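Local coordinates for sugar ABC transporter (Sugar-binding protein) (PDB 4YO7) that probably serves as the solute-binding component of a sugar ABC transporter, holding myo-inositol between its two lobes, at residues Arg100-Ile105 and Ala125-Ile130; Gly169-Met174 and Asp198-Val203; Thr227-Val232 and Asp254-Ala259. All blocks are in the same frame, centred on the assembly; numbering follows the deposited sequence. Where two conformers were deposited one is given.

Contact 1: residues Arg100-Ile105 and Ala125-Ile130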
ATOM      1  N   ARG A 100      27.422   8.814   3.492  0.61  8.18           N
ATOM      2  CA  ARG A 100      28.151   7.919   2.590  0.61  8.36           C
ATOM      3  C   ARG A 100      28.278   8.480   1.180  0.61 10.03           C
ATOM      4  O   ARG A 100      29.059   7.974   0.368  0.61 10.31           O
ATOM      5  CB  ARG A 100      27.440   6.560   2.493  0.61  9.69           C
ATOM      6  CG  ARG A 100      27.558   5.633   3.658  0.61 17.70           C
ATOM      7  CD  ARG A 100      26.562   4.492   3.428  0.61 17.68           C
ATOM      8  NE  ARG A 100      26.686   3.411   4.414  0.61 20.71           N
ATOM      9  CZ  ARG A 100      27.399   2.303   4.236  0.61 29.52           C
ATOM     10  NH1 ARG A 100      28.069   2.104   3.109  0.61 20.74           N
ATOM     11  NH2 ARG A 100      27.451   1.388   5.198  0.61 33.09           N
ATOM     12  N   ASN A 101      27.476   9.506   0.890  1.00  8.57           N
ATOM     13  CA  ASN A 101      27.347  10.113  -0.430  1.00  8.55           C
ATOM     14  C   ASN A 101      26.871   9.124  -1.490  1.00  9.11           C
ATOM     15  O   ASN A 101      27.461   9.017  -2.573  1.00  8.16           O
ATOM     16  CB  ASN A 101      28.658  10.787  -0.871  1.00  9.82           C
ATOM     17  CG  ASN A 101      28.425  11.888  -1.882  1.00 12.03           C
ATOM     18  OD1 ASN A 101      27.350  12.495  -1.910  1.00 12.69           O
ATOM     19  ND2 ASN A 101      29.414  12.147  -2.726  1.00 10.87           N
ATOM     20  N   VAL A 102      25.808   8.389  -1.181  1.00  7.60           N
ATOM     21  CA  VAL A 102      25.218   7.494  -2.171  1.00  7.83           C
ATOM     22  C   VAL A 102      24.730   8.283  -3.378  1.00  7.42           C
ATOM     23  O   VAL A 102      24.544   9.502  -3.334  1.00  8.61           O
ATOM     24  CB  VAL A 102      24.049   6.653  -1.596  1.00  7.43           C
ATOM     25  CG1 VAL A 102      24.497   5.829  -0.373  1.00 10.50           C
ATOM     26  CG2 VAL A 102      22.855   7.545  -1.244  1.00  7.40           C
ATOM     27  N   ASP A 103      24.519   7.569  -4.474  1.00  7.06           N
ATOM     28  CA  ASP A 103      24.161   8.186  -5.746  1.00  6.62           C
ATOM     29  C   ASP A 103      22.667   8.408  -5.920  1.00  7.56           C
ATOM     30  O   ASP A 103      22.258   9.282  -6.690  1.00  9.89           O
ATOM     31  CB  ASP A 103      24.722   7.330  -6.875  1.00  8.55           C
ATOM     32  CG  ASP A 103      26.219   7.274  -6.842  1.00  8.39           C
ATOM     33  OD1 ASP A 103      26.859   8.238  -7.336  1.00 15.52           O
ATOM     34  OD2 ASP A 103      26.756   6.277  -6.306  1.00  9.43           O
ATOM     35  N   ALA A 104      21.866   7.652  -5.185  1.00  8.54           N
ATOM     36  CA  ALA A 104      20.423   7.875  -5.117  1.00  8.82           C
ATOM     37  C   ALA A 104      19.873   7.169  -3.904  1.00  5.83           C
ATOM     38  O   ALA A 104      20.469   6.222  -3.398  1.00  7.41           O
ATOM     39  CB  ALA A 104      19.705   7.391  -6.376  1.00  7.83           C
ATOM     40  N   ILE A 105      18.721   7.658  -3.443  1.00  5.58           N
ATOM     41  CA  ILE A 105      18.027   7.110  -2.282  1.00  5.86           C
ATOM     42  C   ILE A 105      16.602   6.757  -2.681  1.00  7.29           C
ATOM     43  O   ILE A 105      15.953   7.515  -3.374  1.00  9.89           O
ATOM     44  CB  ILE A 105      18.026   8.100  -1.119  1.00  9.37           C
ATOM     45  CG1 ILE A 105      19.468   8.275  -0.632  1.00 10.40           C
ATOM     46  CG2 ILE A 105      17.124   7.628   0.016  1.00  8.78           C
ATOM     47  CD1 ILE A 105      19.662   9.407   0.355  1.00  9.48           C
ATOM     48  N   ALA A 125      21.122  17.865   0.381  1.00  8.81           N
ATOM     49  CA  ALA A 125      22.363  17.124   0.138  1.00 13.36           C
ATOM     50  C   ALA A 125      22.682  16.986  -1.341  1.00 12.05           C
ATOM     51  O   ALA A 125      23.771  16.568  -1.705  1.00 11.21           O
ATOM     52  CB  ALA A 125      22.288  15.729   0.789  1.00 11.98           C
ATOM     53  N   GLY A 126      21.711  17.301  -2.197  1.00 10.24           N
ATOM     54  CA  GLY A 126      21.898  17.228  -3.629  1.00 12.00           C
ATOM     55  C   GLY A 126      21.890  15.806  -4.160  1.00 13.13           C
ATOM     56  O   GLY A 126      22.512  15.523  -5.177  1.00 16.85           O
ATOM     57  N   ILE A 127      21.192  14.908  -3.466  1.00  8.03           N
ATOM     58  CA  ILE A 127      21.112  13.493  -3.853  1.00  8.82           C
ATOM     59  C   ILE A 127      19.687  13.216  -4.341  1.00  8.19           C
ATOM     60  O   ILE A 127      18.736  13.633  -3.718  1.00  9.00           O
ATOM     61  CB  ILE A 127      21.470  12.564  -2.667  1.00  6.61           C
ATOM     62  CG1 ILE A 127      22.905  12.831  -2.186  1.00 11.87           C
ATOM     63  CG2 ILE A 127      21.296  11.086  -3.027  1.00  8.37           C
ATOM     64  CD1 ILE A 127      23.291  12.062  -0.916  1.00  9.83           C
ATOM     65  N   PRO A 128      19.529  12.554  -5.490  1.00  6.72           N
ATOM     66  CA  PRO A 128      18.153  12.215  -5.900  1.00  5.77           C
ATOM     67  C   PRO A 128      17.428  11.318  -4.908  1.00  8.57           C
ATOM     68  O   PRO A 128      17.997  10.378  -4.372  1.00  8.30           O
ATOM     69  CB  PRO A 128      18.330  11.477  -7.228  1.00 12.39           C
ATOM     70  CG  PRO A 128      19.736  11.672  -7.649  1.00 15.36           C
ATOM     71  CD  PRO A 128      20.542  12.171  -6.495  1.00  9.07           C
ATOM     72  N   ILE A 129      16.150  11.596  -4.692  1.00  8.77           N
ATOM     73  CA  ILE A 129      15.341  10.773  -3.797  1.00  8.83           C
ATOM     74  C   ILE A 129      14.049  10.337  -4.502  1.00  8.93           C
ATOM     75  O   ILE A 129      13.245  11.160  -4.989  1.00  8.30           O
ATOM     76  CB  ILE A 129      15.039  11.498  -2.493  1.00  9.00           C
ATOM     77  CG1 ILE A 129      14.147  10.586  -1.606  1.00 11.96           C
ATOM     78  CG2 ILE A 129      14.461  12.893  -2.718  1.00 12.46           C
ATOM     79  CD1 ILE A 129      14.179  10.910  -0.198  1.00 18.16           C
ATOM     80  N   ILE A 130      13.901   9.025  -4.566  1.00  8.59           N
ATOM     81  CA  ILE A 130      12.760   8.386  -5.187  1.00  6.65           C
ATOM     82  C   ILE A 130      11.848   7.942  -4.054  1.00  9.42           C
ATOM     83  O   ILE A 130      12.293   7.244  -3.152  1.00  7.72           O
ATOM     84  CB  ILE A 130      13.172   7.144  -6.027  1.00 10.11           C
ATOM     85  CG1 ILE A 130      14.227   7.467  -7.118  1.00 14.33           C
ATOM     86  CG2 ILE A 130      11.936   6.442  -6.623  1.00 11.53           C
ATOM     87  CD1 ILE A 130      14.207   8.828  -7.746  1.00 21.56           C
TER

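Contact 2: residues Gly169-Met174 and Asp198-Val203. With NA (sodium ion), chain G.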
ATOM      1  N   GLY A 169     -27.258  -0.738   1.926  1.00 16.21           N
ATOM      2  CA  GLY A 169     -26.580  -1.481   2.973  1.00 20.76           C
ATOM      3  C   GLY A 169     -25.860  -0.637   3.996  1.00 16.36           C
ATOM      4  O   GLY A 169     -25.483   0.510   3.744  1.00 16.29           O
ATOM      5  N   ASN A 170     -25.670  -1.246   5.163  1.00 13.16           N
ATOM      6  CA  ASN A 170     -24.870  -0.688   6.239  1.00 12.36           C
ATOM      7  C   ASN A 170     -23.413  -1.087   6.061  1.00 11.90           C
ATOM      8  O   ASN A 170     -23.110  -2.266   5.964  1.00 13.87           O
ATOM      9  CB  ASN A 170     -25.378  -1.186   7.585  1.00 14.14           C
ATOM     10  CG  ASN A 170     -26.721  -0.592   7.967  1.00 19.27           C
ATOM     11  OD1 ASN A 170     -27.213   0.338   7.330  1.00 20.12           O
ATOM     12  ND2 ASN A 170     -27.296  -1.104   9.040  1.00 29.87           N
ATOM     13  N   ILE A 171     -22.534  -0.098   5.994  1.00 11.00           N
ATOM     14  CA  ILE A 171     -21.133  -0.333   5.682  1.00 10.87           C
ATOM     15  C   ILE A 171     -20.291  -0.138   6.936  1.00 12.49           C
ATOM     16  O   ILE A 171     -20.472   0.847   7.648  1.00 11.38           O
ATOM     17  CB  ILE A 171     -20.655   0.620   4.579  1.00 11.52           C
ATOM     18  CG1 ILE A 171     -21.629   0.612   3.391  1.00 15.93           C
ATOM     19  CG2 ILE A 171     -19.248   0.251   4.145  1.00 11.27           C
ATOM     20  CD1 ILE A 171     -21.815  -0.748   2.764  1.00 14.80           C
ATOM     21  N   ALA A 172     -19.376  -1.074   7.203  1.00 10.76           N
ATOM     22  CA  ALA A 172     -18.355  -0.929   8.238  1.00  9.46           C
ATOM     23  C   ALA A 172     -17.008  -0.776   7.535  1.00 12.57           C
ATOM     24  O   ALA A 172     -16.620  -1.643   6.751  1.00 11.15           O
ATOM     25  CB  ALA A 172     -18.353  -2.146   9.161  1.00 10.52           C
ATOM     26  N   ILE A 173     -16.334   0.347   7.775  1.00  9.59           N
ATOM     27  CA  ILE A 173     -15.053   0.639   7.143  1.00 10.15           C
ATOM     28  C   ILE A 173     -13.911   0.396   8.114  1.00  8.06           C
ATOM     29  O   ILE A 173     -13.910   0.954   9.216  1.00  9.79           O
ATOM     30  CB  ILE A 173     -14.981   2.108   6.645  1.00  8.53           C
ATOM     31  CG1 ILE A 173     -15.976   2.324   5.499  1.00 12.59           C
ATOM     32  CG2 ILE A 173     -13.568   2.456   6.162  1.00 10.97           C
ATOM     33  CD1 ILE A 173     -16.065   3.759   5.021  1.00 12.71           C
HETATM   34  N   MSE A 174     -12.952  -0.437   7.707  1.00  7.84           N
HETATM   35  CA  MSE A 174     -11.707  -0.630   8.462  1.00  7.64           C
HETATM   36  C   MSE A 174     -10.617   0.259   7.895  1.00  8.03           C
HETATM   37  O   MSE A 174     -10.076   0.013   6.818  1.00  9.11           O
HETATM   38  CB  MSE A 174     -11.246  -2.093   8.450  1.00 10.50           C
HETATM   39  CG  MSE A 174     -12.233  -2.999   9.098  1.00 12.16           C
HETATM   40 SE   MSE A 174     -11.443  -4.790   9.288  1.00 20.76          SE
HETATM   41  CE  MSE A 174     -12.670  -5.458  10.639  1.00 10.78           C
ATOM     42  N   ASP A 198     -28.206   7.037  -1.409  1.00 16.66           N
ATOM     43  CA  ASP A 198     -28.907   7.284  -0.155  1.00 18.20           C
ATOM     44  C   ASP A 198     -29.067   6.031   0.709  1.00 17.71           C
ATOM     45  O   ASP A 198     -29.104   6.135   1.935  1.00 19.21           O
ATOM     46  CB  ASP A 198     -30.270   7.905  -0.443  1.00 25.51           C
ATOM     47  CG  ASP A 198     -30.153   9.337  -0.942  1.00 31.61           C
ATOM     48  OD1 ASP A 198     -29.073   9.938  -0.760  1.00 30.83           O
ATOM     49  OD2 ASP A 198     -31.131   9.856  -1.513  1.00 43.33           O
ATOM     50  N   GLY A 199     -29.131   4.856   0.084  1.00 17.99           N
ATOM     51  CA  GLY A 199     -29.301   3.607   0.821  1.00 16.82           C
ATOM     52  C   GLY A 199     -28.018   3.033   1.398  1.00 16.85           C
ATOM     53  O   GLY A 199     -28.061   2.043   2.142  1.00 20.66           O
ATOM     54  N   LEU A 200     -26.881   3.641   1.058  1.00 14.62           N
ATOM     55  CA  LEU A 200     -25.589   3.253   1.630  1.00 17.03           C
ATOM     56  C   LEU A 200     -25.237   4.194   2.774  1.00 15.53           C
ATOM     57  O   LEU A 200     -25.307   5.416   2.638  1.00 14.85           O
ATOM     58  CB  LEU A 200     -24.484   3.274   0.571  1.00 12.39           C
ATOM     59  CG  LEU A 200     -24.610   2.311  -0.606  1.00 19.39           C
ATOM     60  CD1 LEU A 200     -23.477   2.517  -1.609  1.00 23.18           C
ATOM     61  CD2 LEU A 200     -24.602   0.884  -0.103  1.00 16.25           C
ATOM     62  N   GLU A 201     -24.875   3.610   3.904  1.00 13.81           N
ATOM     63  CA  GLU A 201     -24.558   4.387   5.089  1.00 18.70           C
ATOM     64  C   GLU A 201     -23.397   3.751   5.845  1.00 15.06           C
ATOM     65  O   GLU A 201     -23.377   2.543   6.062  1.00 16.94           O
ATOM     66  CB  GLU A 201     -25.796   4.482   5.998  1.00 24.48           C
ATOM     67  CG  GLU A 201     -25.675   5.510   7.111  1.00 49.03           C
ATOM     68  CD  GLU A 201     -26.903   5.543   8.010  1.00 62.50           C
ATOM     69  OE1 GLU A 201     -27.879   4.821   7.714  1.00 63.09           O
ATOM     70  OE2 GLU A 201     -26.887   6.289   9.012  1.00 69.14           O
ATOM     71  N   VAL A 202     -22.446   4.578   6.260  1.00 13.36           N
ATOM     72  CA  VAL A 202     -21.366   4.122   7.132  1.00 11.86           C
ATOM     73  C   VAL A 202     -21.910   4.027   8.549  1.00 16.25           C
ATOM     74  O   VAL A 202     -22.316   5.039   9.140  1.00 16.75           O
ATOM     75  CB  VAL A 202     -20.148   5.064   7.081  1.00 13.57           C
ATOM     76  CG1 VAL A 202     -19.050   4.598   8.064  1.00 19.42           C
ATOM     77  CG2 VAL A 202     -19.589   5.154   5.649  1.00 16.79           C
ATOM     78  N   VAL A 203     -21.952   2.812   9.091  1.00 12.50           N
ATOM     79  CA  VAL A 203     -22.459   2.612  10.446  1.00 10.46           C
ATOM     80  C   VAL A 203     -21.346   2.371  11.470  1.00 12.19           C
ATOM     81  O   VAL A 203     -21.561   2.572  12.661  1.00 13.86           O
ATOM     82  CB  VAL A 203     -23.464   1.429  10.532  1.00 14.24           C
ATOM     83  CG1 VAL A 203     -24.701   1.734   9.684  1.00 16.44           C
ATOM     84  CG2 VAL A 203     -22.829   0.101  10.116  1.00 15.87           C
TER
HETATM   85 NA    NA G 406     -25.158   7.402   1.354  1.00 16.83          NA
HETATM   86  O   HOH W   1     -28.604   1.373   5.052  1.00 43.41           O
HETATM   87  O   HOH W   2     -28.517   2.425   8.564  1.00 43.47           O
HETATM   88  O   HOH W   3     -27.065   7.982   2.846  1.00 32.14           O
HETATM   89  O   HOH W   4     -25.996   9.364   0.268  1.00 22.00           O
HETATM   90  O   HOH W   5     -23.893   8.534   2.987  1.00 24.20           O

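Contact 3: residues Thr227-Val232 and Asp254-Ala259. With MG (magnesium ion), chain C.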
ATOM      1  N   THR A 227     -24.590  -4.184  16.077  1.00 31.80           N
ATOM      2  CA  THR A 227     -24.810  -3.338  14.902  1.00 26.89           C
ATOM      3  C   THR A 227     -25.027  -4.188  13.662  1.00 28.67           C
ATOM      4  O   THR A 227     -24.306  -5.151  13.444  1.00 22.17           O
ATOM      5  CB  THR A 227     -23.613  -2.419  14.649  1.00 25.74           C
ATOM      6  OG1 THR A 227     -23.361  -1.642  15.818  1.00 30.86           O
ATOM      7  CG2 THR A 227     -23.869  -1.492  13.477  1.00 26.83           C
ATOM      8  N   GLU A 228     -26.015  -3.837  12.847  1.00 17.41           N
ATOM      9  CA  GLU A 228     -26.268  -4.578  11.614  1.00 17.85           C
ATOM     10  C   GLU A 228     -25.281  -4.121  10.547  1.00 20.11           C
ATOM     11  O   GLU A 228     -25.152  -2.928  10.296  1.00 20.01           O
ATOM     12  CB  GLU A 228     -27.699  -4.382  11.147  1.00 24.71           C
ATOM     13  CG  GLU A 228     -28.726  -4.928  12.136  1.00 60.23           C
ATOM     14  CD  GLU A 228     -30.063  -5.222  11.488  1.00 69.19           C
ATOM     15  OE1 GLU A 228     -30.397  -4.553  10.485  1.00 72.13           O
ATOM     16  OE2 GLU A 228     -30.773  -6.130  11.973  1.00 71.83           O
ATOM     17  N   ILE A 229     -24.573  -5.085   9.960  1.00 16.52           N
ATOM     18  CA  ILE A 229     -23.532  -4.820   8.966  1.00 14.46           C
ATOM     19  C   ILE A 229     -23.830  -5.620   7.698  1.00 14.45           C
ATOM     20  O   ILE A 229     -24.059  -6.819   7.760  1.00 20.86           O
ATOM     21  CB  ILE A 229     -22.136  -5.218   9.504  1.00 16.84           C
ATOM     22  CG1 ILE A 229     -21.808  -4.438  10.786  1.00 22.65           C
ATOM     23  CG2 ILE A 229     -21.050  -5.014   8.449  1.00 17.16           C
ATOM     24  CD1 ILE A 229     -20.520  -4.886  11.468  1.00 26.19           C
ATOM     25  N   ASP A 230     -23.801  -4.963   6.546  1.00 14.45           N
ATOM     26  CA  ASP A 230     -24.027  -5.646   5.283  1.00 13.70           C
ATOM     27  C   ASP A 230     -22.733  -5.832   4.499  1.00 13.57           C
ATOM     28  O   ASP A 230     -22.632  -6.754   3.694  1.00 15.52           O
ATOM     29  CB  ASP A 230     -25.052  -4.889   4.441  1.00 17.76           C
ATOM     30  CG  ASP A 230     -26.393  -4.828   5.113  1.00 23.93           C
ATOM     31  OD1 ASP A 230     -26.977  -5.901   5.352  1.00 21.11           O
ATOM     32  OD2 ASP A 230     -26.857  -3.721   5.434  1.00 17.72           O
ATOM     33  N   ALA A 231     -21.745  -4.979   4.760  1.00 15.08           N
ATOM     34  CA  ALA A 231     -20.430  -5.066   4.113  1.00 12.01           C
ATOM     35  C   ALA A 231     -19.355  -4.532   5.025  1.00 12.79           C
ATOM     36  O   ALA A 231     -19.553  -3.528   5.715  1.00 13.69           O
ATOM     37  CB  ALA A 231     -20.411  -4.300   2.811  1.00 15.00           C
ATOM     38  N   VAL A 232     -18.221  -5.227   5.009  1.00 11.41           N
ATOM     39  CA  VAL A 232     -17.023  -4.808   5.709  1.00 10.31           C
ATOM     40  C   VAL A 232     -16.030  -4.439   4.626  1.00 10.29           C
ATOM     41  O   VAL A 232     -15.684  -5.272   3.796  1.00 12.80           O
ATOM     42  CB  VAL A 232     -16.471  -5.909   6.623  1.00 13.23           C
ATOM     43  CG1 VAL A 232     -15.107  -5.489   7.213  1.00 16.00           C
ATOM     44  CG2 VAL A 232     -17.477  -6.209   7.717  1.00 17.71           C
ATOM     45  N   ASP A 254     -21.461 -15.706   5.253  1.00 31.17           N
ATOM     46  CA  ASP A 254     -22.316 -15.668   4.060  1.00 31.72           C
ATOM     47  C   ASP A 254     -23.301 -14.487   4.080  1.00 33.37           C
ATOM     48  O   ASP A 254     -23.912 -14.162   3.061  1.00 37.87           O
ATOM     49  CB  ASP A 254     -23.078 -16.989   3.903  1.00 49.26           C
ATOM     50  CG  ASP A 254     -22.148 -18.184   3.770  1.00 65.92           C
ATOM     51  OD1 ASP A 254     -21.696 -18.465   2.638  1.00 68.48           O
ATOM     52  OD2 ASP A 254     -21.864 -18.840   4.797  1.00 76.88           O
ATOM     53  N   ASP A 255     -23.421 -13.824   5.227  1.00 26.47           N
ATOM     54  CA  ASP A 255     -24.349 -12.702   5.386  1.00 32.13           C
ATOM     55  C   ASP A 255     -23.719 -11.326   5.171  1.00 27.78           C
ATOM     56  O   ASP A 255     -24.399 -10.302   5.259  1.00 25.30           O
ATOM     57  CB  ASP A 255     -24.964 -12.732   6.781  1.00 39.69           C
ATOM     58  CG  ASP A 255     -25.933 -13.875   6.956  1.00 54.30           C
ATOM     59  OD1 ASP A 255     -27.120 -13.688   6.621  1.00 65.53           O
ATOM     60  OD2 ASP A 255     -25.506 -14.954   7.418  1.00 58.74           O
ATOM     61  N   VAL A 256     -22.416 -11.297   4.924  1.00 21.21           N
ATOM     62  CA  VAL A 256     -21.685 -10.041   4.868  1.00 21.15           C
ATOM     63  C   VAL A 256     -20.765 -10.044   3.653  1.00 19.93           C
ATOM     64  O   VAL A 256     -20.091 -11.029   3.403  1.00 24.80           O
ATOM     65  CB  VAL A 256     -20.860  -9.821   6.178  1.00 21.69           C
ATOM     66  CG1 VAL A 256     -20.105  -8.559   6.145  1.00 19.52           C
ATOM     67  CG2 VAL A 256     -21.789  -9.773   7.366  1.00 27.63           C
ATOM     68  N   ILE A 257     -20.768  -8.951   2.888  1.00 15.32           N
ATOM     69  CA  ILE A 257     -19.812  -8.765   1.804  1.00 18.85           C
ATOM     70  C   ILE A 257     -18.493  -8.282   2.434  1.00 18.56           C
ATOM     71  O   ILE A 257     -18.514  -7.408   3.292  1.00 18.57           O
ATOM     72  CB  ILE A 257     -20.356  -7.747   0.761  1.00 19.30           C
ATOM     73  CG1 ILE A 257     -21.571  -8.345   0.041  1.00 20.77           C
ATOM     74  CG2 ILE A 257     -19.275  -7.338  -0.253  1.00 21.52           C
ATOM     75  CD1 ILE A 257     -22.230  -7.404  -0.934  1.00 30.45           C
ATOM     76  N   VAL A 258     -17.364  -8.873   2.038  1.00 13.59           N
ATOM     77  CA  VAL A 258     -16.046  -8.450   2.527  1.00 12.58           C
ATOM     78  C   VAL A 258     -15.194  -7.975   1.360  1.00 12.41           C
ATOM     79  O   VAL A 258     -15.116  -8.628   0.318  1.00 13.23           O
ATOM     80  CB  VAL A 258     -15.316  -9.593   3.273  1.00 16.24           C
ATOM     81  CG1 VAL A 258     -14.000  -9.107   3.885  1.00 15.22           C
ATOM     82  CG2 VAL A 258     -16.224 -10.166   4.359  1.00 17.59           C
ATOM     83  N   ALA A 259     -14.547  -6.840   1.566  1.00 12.15           N
ATOM     84  CA  ALA A 259     -13.683  -6.234   0.556  1.00 11.48           C
ATOM     85  C   ALA A 259     -12.341  -5.817   1.145  1.00 10.13           C
ATOM     86  O   ALA A 259     -12.268  -5.303   2.268  1.00 11.31           O
ATOM     87  CB  ALA A 259     -14.390  -5.047  -0.073  1.00 11.61           C
TER
HETATM   88 MG    MG C 402     -19.578 -13.087   2.535  1.00 37.86          MG
HETATM   89  O   HOH W   6     -25.864  -8.474   7.365  1.00 35.44           O
HETATM   90  O   HOH W   7     -24.645  -8.445   2.614  1.00 35.45           O
HETATM   91  O   HOH W   8     -17.632 -12.845   1.815  1.00 46.76           O
HETATM   92  O   HOH W   9     -20.615 -12.852   0.719  1.00 48.28           O
HETATM   93  O   HOH W  10     -19.364 -14.944   1.605  1.00 48.31           O

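Contact 1: residues Arg100-Ile105 and Ala125-Ile130
Ile127 reaches over the bend at Val102-Ile105 chiefly through its CG2 methyl. CG2 of Ile127 stands 3.6 Å from Val102 O and rests against Ala104 CA. The same CG2 of Ile127 meets Ile105 CD1 at 4.1 Å, where the two isoleucine side chains cross obliquely. The first torsion explains the reach: with CG1 beside the backbone N (chi1 -61°), CG2 swings anti to that nitrogen and into the bend of the opposing segment. Next along, the puckered ring of Pro128 sets its CD 3.4 Å from Asp103 O. A proline brings no N-H to the pairing, and here its contribution is the carbonyl: Ile105 N donates to Pro128 O at 3.0 Å. Ile105 O then receives Ile130 N at 2.8 Å, in a bond that is almost straight (175° at the hydrogen). One residue thus bonds to the two neighbours of Ile129, the usual alternation of parallel strands, and the CA of Ile129 adds a C-H...O approach of 3.3 Å to Ile105 O.

How the two segments arrive at this register is equally instructive. Each leaves a helix through a Schellman motif, at Asn101 and at Gly126, both with positive phi, and then runs into its strand. The side chain of Asp103 leaves its backbone pointing away from the partner segment, and OD2 accepts a bond from Val47 N on the adjoining strand 46-52. The pairing joins the two strands of the beta-alpha-beta unit made of strand 104-107, helix 112-125 and strand 129-132. Val122 of that helix packs on Ile105, Ile127 and Ile129, Phe97 of helix 87-100 adds to the cover of Val102 and Ile105, and helix 284-299 lies against Pro128 and Ile130.

Contact 2: residues Gly169-Met174 and Asp198-Val203
Gly199 O accepts two bonds, one from Gly169 N at 2.9 Å and one from a water. The glycine nitrogen approaches from 41° above the carbonyl plane. The same water also donates to Asn170 OD1, and a second water joins that OD1 to Glu201 OE1, so solvent links both segments along the sheet edge. The amide of Asn170 is fixed at its other end by Glu228 O, which takes ND2. Val203 covers it: CG1 lies anti to the valine's own carbonyl carbon (chi1 -63°), which carries this methyl over the amide face, 3.5 Å from Asn170 CG.

Beyond this first bond the parallel pairing is regular. The bonds alternate, Gly169 O and Ile171 O receiving Glu201 N and Val203 N, while between them Ile171 N gives to Glu201 O at 2.8 Å, the shortest of the set. On the face that carries Ile171 and Val202, toward helix 181-195, Ile173 CD1 meets Val202 CG2 at 3.8 Å, the two side chains crossing at about a right angle.

Strand 200-207 lies at one edge of its sheet, and Leu200 O turns outward to a sodium ion 2.4 Å away. Three waters and the carbonyl oxygens of Ile194 and His197 complete the shell. Six neutral oxygens surround the cation, which probably offsets the partial negative charge of carbonyls gathered where helix 181-195 gives way to the strand.

Contact 3: residues Thr227-Val232 and Asp254-Ala259
The peptide joining Asp230 to Ala231 is the flat group that meets the second segment. Val256 lies over one of its faces, with CG1 4.0 Å from Asp230 O. At the oxygen end, two donors grip the carbonyl. Ile257 N comes in at 3.0 Å, tilted 27° from the carbonyl plane toward the face that Val256 covers, yet the bond is nearly straight (171° at the hydrogen). A water donates at 2.8 Å to the same Asp230 O and also reaches Asp255 O, bridging the segments at the mouth of the pairing.

Deeper in, the pattern becomes that of ordinary parallel strands. Val232 N donates to Ile257 O at 2.8 Å, and Val232 O accepts Ala259 N at 3.0 Å, with Ala231 set beside Ile257 and Val232 beside Val258. The branches of Val256 divide the apolar work. With CG1 anti to its nitrogen (chi1 180°), that methyl packs obliquely on CG2 of Val232 at 3.9 Å, while CG2 of Val256 turns to the backbone of Ile229 and lies 3.7 Å from Ile229 O. Helix 237-249, the connection between the two strands, closes over Val256 and Val258 with Leu247.

Val256 is also a metal ligand: its carbonyl O binds a magnesium ion at 2.3 Å, alongside Leu253 O and three waters. This carbonyl belongs to the peptide whose N-H, that of Ile257, bonds to Asp230 O. A divalent cation drawing electrons from one end of a peptide would be expected to make the other end a stronger donor, so the magnesium probably reinforces, through a single peptide, the first bond between the two segments.

Overall arrangement
The three contacts illustrate one rule: each joins the first and last strands of a beta-alpha-beta unit near their N-terminal ends. Contact 1 belongs to the six-stranded sheet, while contacts 2 and 3 share the four-stranded sheet, on the opposite side of the chain's centre. Contact 1 is the most buried of the three and lies about 45 Å, centre to centre, from contact 2. Contacts 2 and 3, whose centres are about 9 Å apart, are partly buried and meet directly, Asn170 N lying 2.8 Å from Asp230 OD2. Chemistry follows place: isoleucines and a proline dominate contact 1, whereas contacts 2 and 3, involving opposite edge strands, add bridging waters and a carbonyl-bound cation, sodium or magnesium.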